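Local coordinates for transcription factor MBP1 (Magnaporthe oryzae, PDB 4UX5), which binds DNA through a winged helix-turn-helix domain and probably acts as a transcription activator for RNA polymerase II genes, at residues Lys73-Lys78 and Trp90-Ala95. Numbering follows the deposited sequence.
Sequences KDQHEK and WIPLEA. With nucleotides of chain C.
The base of the wing in this winged helix-turn-helix (KilA-N) domain is closed where E77 and W90 pair across the antiparallel hairpin of strands 77-79 and 88-91. They form a hydrogen-bonded pair: E77 N gives to W90 O at 2.9 Å, and W90 N returns a straighter bond to E77 O, 171° at the hydrogen. W90 O is used twice, because H76 CA also comes within 3.3 Å of it as a CA-H...O contact. Both side chains of the pair lie on the same face of the sheet. W90 CG stands beside its own backbone N (chi1 -67°), which leaves E77 O at the indole edge near CD1; beyond the pair, the W90 side chain packs on M39 and R41 of strand 36-41, its ring meets that of Y86, NE1 bonds to Y86 O, and E77 OE1 forms a salt bridge with R41. One step down the hairpin, I91 CG2 sits 3.9 Å from H76 CB and also touches Q75 O. That carbonyl oxygen meets P92 CD at 3.4 Å, just where P92 takes the N-cap position ahead of helix 93-102. The Q75 chain runs extended past the proline ring at a slant, and its NE2 goes on to A125 O. In the loop just before the strand, H76 turns its imidazole back to its own segment, ND1 giving a 2.8 Å bond to D74 O, while its ring edge faces K78 CG. K78 bends at chi3 (-70°) and brings NZ to OP1 of DT11 of chain C, a hydrogen bond modelled too short to be taken literally. The E77-W90 pair sets the strand from which K78 reaches this phosphate, and its ammonium probably adds electrostatic attraction to the DNA backbone.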
loop_
_atom_site.group_PDB
_atom_site.type_symbol
_atom_site.label_atom_id
_atom_site.label_comp_id
_atom_site.label_asym_id
_atom_site.label_seq_id
_atom_site.Cartn_x
_atom_site.Cartn_y
_atom_site.Cartn_z
ATOM N N LYS A 73 -5.363 7.485 12.579
ATOM C CA LYS A 73 -6.695 7.784 13.097
ATOM C C LYS A 73 -7.169 9.171 12.675
ATOM O O LYS A 73 -8.240 9.620 13.082
ATOM C CB LYS A 73 -6.715 7.658 14.622
ATOM C CG LYS A 73 -6.526 6.233 15.110
ATOM C CD LYS A 73 -7.571 5.306 14.502
ATOM C CE LYS A 73 -7.313 3.855 14.877
ATOM N NZ LYS A 73 -8.320 2.940 14.274
ATOM N N ASP A 74 -6.366 9.842 11.856
ATOM C CA ASP A 74 -6.734 11.142 11.309
ATOM C C ASP A 74 -6.647 11.120 9.788
ATOM O O ASP A 74 -6.458 10.067 9.183
ATOM C CB ASP A 74 -5.835 12.248 11.871
ATOM C CG ASP A 74 -6.044 12.477 13.358
ATOM O OD1 ASP A 74 -7.181 12.280 13.839
ATOM O OD2 ASP A 74 -5.071 12.857 14.044
ATOM N N GLN A 75 -6.787 12.293 9.179
ATOM C CA GLN A 75 -6.664 12.447 7.735
ATOM C C GLN A 75 -5.275 12.014 7.271
ATOM O O GLN A 75 -4.271 12.579 7.706
ATOM C CB GLN A 75 -6.932 13.901 7.345
ATOM C CG GLN A 75 -7.515 14.109 5.962
ATOM C CD GLN A 75 -7.832 15.570 5.698
ATOM O OE1 GLN A 75 -7.532 16.439 6.518
ATOM N NE2 GLN A 75 -8.439 15.848 4.551
ATOM N N HIS A 76 -5.212 11.012 6.397
ATOM C CA HIS A 76 -3.921 10.473 5.976
ATOM C C HIS A 76 -3.973 9.726 4.645
ATOM O O HIS A 76 -5.037 9.307 4.190
ATOM C CB HIS A 76 -3.369 9.539 7.056
ATOM C CG HIS A 76 -4.044 8.205 7.101
ATOM N ND1 HIS A 76 -5.324 8.034 7.584
ATOM C CD2 HIS A 76 -3.618 6.977 6.722
ATOM C CE1 HIS A 76 -5.657 6.759 7.499
ATOM N NE2 HIS A 76 -4.639 6.096 6.982
ATOM N N GLU A 77 -2.803 9.565 4.034
ATOM C CA GLU A 77 -2.656 8.807 2.796
ATOM C C GLU A 77 -1.393 7.955 2.855
ATOM O O GLU A 77 -0.298 8.470 3.090
ATOM C CB GLU A 77 -2.603 9.745 1.587
ATOM C CG GLU A 77 -2.248 9.053 0.276
ATOM C CD GLU A 77 -1.859 10.030 -0.819
ATOM O OE1 GLU A 77 -1.843 11.251 -0.550
ATOM O OE2 GLU A 77 -1.565 9.579 -1.949
ATOM N N LYS A 78 -1.544 6.652 2.645
ATOM C CA LYS A 78 -0.407 5.738 2.681
ATOM C C LYS A 78 0.118 5.451 1.279
ATOM O O LYS A 78 -0.652 5.153 0.366
ATOM C CB LYS A 78 -0.793 4.435 3.381
ATOM C CG LYS A 78 -1.009 4.588 4.875
ATOM C CD LYS A 78 -1.579 3.324 5.491
ATOM C CE LYS A 78 -3.016 3.101 5.059
ATOM N NZ LYS A 78 -3.625 1.931 5.751
ATOM N N TRP A 90 1.479 9.929 4.561
ATOM C CA TRP A 90 1.395 11.370 4.357
ATOM C C TRP A 90 0.196 11.992 5.071
ATOM O O TRP A 90 -0.905 11.440 5.060
ATOM C CB TRP A 90 1.339 11.683 2.863
ATOM C CG TRP A 90 2.614 11.355 2.148
ATOM C CD1 TRP A 90 3.061 10.116 1.797
ATOM C CD2 TRP A 90 3.608 12.283 1.697
ATOM N NE1 TRP A 90 4.272 10.213 1.156
ATOM C CE2 TRP A 90 4.628 11.534 1.080
ATOM C CE3 TRP A 90 3.733 13.674 1.754
ATOM C CZ2 TRP A 90 5.759 12.129 0.524
ATOM C CZ3 TRP A 90 4.856 14.264 1.200
ATOM C CH2 TRP A 90 5.854 13.491 0.592
ATOM N N ILE A 91 0.430 13.146 5.692
ATOM C CA ILE A 91 -0.600 13.861 6.442
ATOM C C ILE A 91 -0.519 15.362 6.155
ATOM O O ILE A 91 0.524 15.850 5.720
ATOM C CB ILE A 91 -0.464 13.618 7.963
ATOM C CG1 ILE A 91 0.925 14.032 8.457
ATOM C CG2 ILE A 91 -0.746 12.166 8.303
ATOM C CD1 ILE A 91 1.134 13.799 9.940
ATOM N N PRO A 92 -1.623 16.097 6.382
ATOM C CA PRO A 92 -1.606 17.557 6.218
ATOM C C PRO A 92 -0.528 18.230 7.067
ATOM O O PRO A 92 -0.118 17.683 8.092
ATOM C CB PRO A 92 -3.011 17.983 6.670
ATOM C CG PRO A 92 -3.581 16.790 7.383
ATOM C CD PRO A 92 -2.968 15.606 6.723
ATOM N N LEU A 93 -0.085 19.407 6.634
ATOM C CA LEU A 93 1.077 20.070 7.223
ATOM C C LEU A 93 0.904 20.394 8.705
ATOM O O LEU A 93 1.840 20.237 9.488
ATOM C CB LEU A 93 1.397 21.352 6.451
ATOM C CG LEU A 93 2.690 22.063 6.850
ATOM C CD1 LEU A 93 3.877 21.125 6.722
ATOM C CD2 LEU A 93 2.905 23.315 6.012
ATOM N N GLU A 94 -0.288 20.845 9.086
ATOM C CA GLU A 94 -0.551 21.201 10.478
ATOM C C GLU A 94 -0.537 19.965 11.372
ATOM O O GLU A 94 -0.179 20.040 12.547
ATOM C CB GLU A 94 -1.889 21.936 10.612
ATOM C CG GLU A 94 -3.120 21.097 10.297
ATOM C CD GLU A 94 -3.497 21.123 8.829
ATOM O OE1 GLU A 94 -2.666 21.560 8.003
ATOM O OE2 GLU A 94 -4.633 20.714 8.503
ATOM N N ALA A 95 -0.929 18.827 10.806
ATOM C CA ALA A 95 -0.878 17.563 11.523
ATOM C C ALA A 95 0.570 17.110 11.642
ATOM O O ALA A 95 0.961 16.496 12.633
ATOM C CB ALA A 95 -1.715 16.510 10.821
ATOM P P DT C 11 -0.883 -0.448 6.694
ATOM O OP1 DT C 11 -2.109 0.071 6.050
ATOM O OP2 DT C 11 -0.545 -0.046 8.078
ATOM O "O5'" DT C 11 -0.913 -2.043 6.636
ATOM C "C5'" DT C 11 -0.392 -2.803 7.713
ATOM C "C4'" DT C 11 0.057 -4.171 7.234
ATOM O "O4'" DT C 11 1.446 -4.109 6.874
ATOM C "C3'" DT C 11 -0.052 -5.278 8.276
ATOM O "O3'" DT C 11 -1.161 -6.108 7.984
ATOM C "C2'" DT C 11 1.271 -6.055 8.175
ATOM C "C1'" DT C 11 2.016 -5.378 7.026
ATOM N N1 DT C 11 3.457 -5.197 7.305
ATOM C C2 DT C 11 4.365 -6.095 6.789
ATOM O O2 DT C 11 4.046 -7.044 6.099
ATOM N N3 DT C 11 5.674 -5.838 7.112
ATOM C C4 DT C 11 6.152 -4.797 7.883
ATOM O O4 DT C 11 7.345 -4.645 8.118
ATOM C C5 DT C 11 5.144 -3.903 8.386
ATOM C C6 DT C 11 3.862 -4.134 8.085
#